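Local coordinates for apical membrane antigen 1-like protein, soluble form (Toxoplasma gondii, PDB 3ZLE) that may play a role in the invasion of host cells by the parasite, at residues 71-76 with 159-164. Numbering follows the deposited sequence.
Sequences DDAPTS and VLSVSA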
loop_
_atom_site.group_PDB
_atom_site.type_symbol
_atom_site.label_atom_id
_atom_site.label_comp_id
_atom_site.label_asym_id
_atom_site.label_seq_id
_atom_site.Cartn_x
_atom_site.Cartn_y
_atom_site.Cartn_z
ATOM N N ASP A 71 4.033 6.764 18.363
ATOM C CA ASP A 71 4.483 6.811 19.744
ATOM C C ASP A 71 4.952 5.451 20.216
ATOM O O ASP A 71 4.553 4.406 19.659
ATOM C CB ASP A 71 3.362 7.310 20.653
ATOM C CG ASP A 71 3.195 8.826 20.613
ATOM O OD1 ASP A 71 3.955 9.514 19.874
ATOM O OD2 ASP A 71 2.297 9.320 21.337
ATOM N N ASP A 72 5.889 5.489 21.158
ATOM C CA ASP A 72 6.335 4.351 21.891
ATOM C C ASP A 72 5.168 3.545 22.356
ATOM O O ASP A 72 4.242 4.079 22.960
ATOM C CB ASP A 72 7.178 4.792 23.115
ATOM C CG ASP A 72 8.562 5.209 22.733
ATOM O OD1 ASP A 72 8.951 4.931 21.588
ATOM O OD2 ASP A 72 9.305 5.736 23.594
ATOM N N ALA A 73 5.219 2.248 22.106
ATOM C CA ALA A 73 4.261 1.321 22.690
ATOM C C ALA A 73 4.618 1.133 24.154
ATOM O O ALA A 73 5.770 1.354 24.549
ATOM C CB ALA A 73 4.329 0.003 21.968
ATOM N N PRO A 74 3.626 0.767 24.977
ATOM C CA PRO A 74 3.871 0.612 26.434
ATOM C C PRO A 74 4.801 -0.548 26.773
ATOM O O PRO A 74 4.777 -1.575 26.084
ATOM C CB PRO A 74 2.473 0.365 27.026
ATOM C CG PRO A 74 1.550 0.044 25.856
ATOM C CD PRO A 74 2.302 0.276 24.547
ATOM N N THR A 75 5.666 -0.350 27.779
ATOM C CA THR A 75 6.541 -1.429 28.304
ATOM C C THR A 75 5.927 -2.132 29.524
ATOM O O THR A 75 6.353 -3.223 29.901
ATOM C CB THR A 75 7.933 -0.893 28.725
ATOM O OG1 THR A 75 7.761 0.314 29.485
ATOM C CG2 THR A 75 8.798 -0.595 27.494
ATOM N N SER A 76 4.959 -1.486 30.159
ATOM C CA SER A 76 4.237 -2.099 31.267
ATOM C C SER A 76 2.808 -1.607 31.229
ATOM O O SER A 76 2.544 -0.469 30.816
ATOM C CB SER A 76 4.865 -1.708 32.612
ATOM O OG SER A 76 4.569 -0.361 32.931
ATOM N N VAL A 159 10.647 1.159 13.612
ATOM C CA VAL A 159 10.324 -0.228 13.701
ATOM C C VAL A 159 9.181 -0.374 14.696
ATOM O O VAL A 159 9.301 0.076 15.851
ATOM C CB VAL A 159 11.561 -1.047 14.200
ATOM C CG1 VAL A 159 11.254 -2.549 14.181
ATOM C CG2 VAL A 159 12.732 -0.774 13.294
ATOM N N LEU A 160 8.062 -0.968 14.256
ATOM C CA LEU A 160 6.882 -1.101 15.100
ATOM C C LEU A 160 6.896 -2.461 15.820
ATOM O O LEU A 160 6.716 -3.504 15.188
ATOM C CB LEU A 160 5.568 -1.033 14.252
ATOM C CG LEU A 160 5.366 0.192 13.326
ATOM C CD1 LEU A 160 4.042 0.124 12.602
ATOM C CD2 LEU A 160 5.562 1.559 14.043
ATOM N N SER A 161 6.844 -2.441 17.131
ATOM C CA SER A 161 6.619 -3.687 17.823
ATOM C C SER A 161 5.139 -4.102 17.864
ATOM O O SER A 161 4.834 -5.263 18.129
ATOM C CB SER A 161 7.258 -3.663 19.197
ATOM O OG SER A 161 6.525 -2.824 20.047
ATOM N N VAL A 162 4.246 -3.210 17.445
ATOM C CA VAL A 162 2.850 -3.587 17.276
ATOM C C VAL A 162 2.541 -3.805 15.816
ATOM O O VAL A 162 2.664 -2.895 15.019
ATOM C CB VAL A 162 1.885 -2.537 17.874
ATOM C CG1 VAL A 162 0.438 -2.988 17.772
ATOM C CG2 VAL A 162 2.244 -2.276 19.325
ATOM N N SER A 163 2.103 -5.009 15.474
ATOM C CA SER A 163 1.950 -5.410 14.065
ATOM C C SER A 163 0.499 -5.493 13.680
ATOM O O SER A 163 0.188 -5.688 12.499
ATOM C CB SER A 163 2.624 -6.737 13.783
ATOM O OG SER A 163 2.225 -7.728 14.707
ATOM N N ALA A 164 -0.374 -5.499 14.699
ATOM C CA ALA A 164 -1.815 -5.282 14.535
ATOM C C ALA A 164 -2.100 -4.020 13.763
ATOM O O ALA A 164 -1.445 -2.990 13.957
ATOM C CB ALA A 164 -2.506 -5.216 15.909
#
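Ala73 points its methyl group at Ser161 and Val162, and the meeting of these three side chains makes up essentially the whole contact between 71-76 and 159-164. The apolar part is one methyl against another: Ala73 CB lies 4.1 Å from Val162 CG2. With CG1 of Val162 anti to the backbone N (chi1 -176°), the other branch, CG2, is the one turned to the alanine. The second touch is polar against apolar, Ser161 OG standing 4.1 Å from the same Ala73 CB. The alanine methyl offers that buried hydroxyl no hydrogen bond, and nothing else in the model supplies one. Contact is light, with 70 Å² buried in total. The nearest alpha carbons, those of Ala73 and Ser161, are 7.4 Å apart.

Hydrogen bonds to other parts of the chain hold both loops, with a salt bridge added on the side of 71-76. Around Ala73, the backbone bonds to Asn89, while the Asp72 carboxylate takes a salt bridge from Lys99 through OD2 and the Asn89 amide through OD1. In 159-164, Ser161 O accepts a hydrogen bond from Trp286 NE1, and Tyr146 packs on the Ser161 side chain.

The result is loop-on-loop packing in the AMA1 ectodomain: the long connection between strands 55-59 and 103-104 rests by a single alanine on the chain just leaving strand 156-159 of the five-stranded antiparallel sheet.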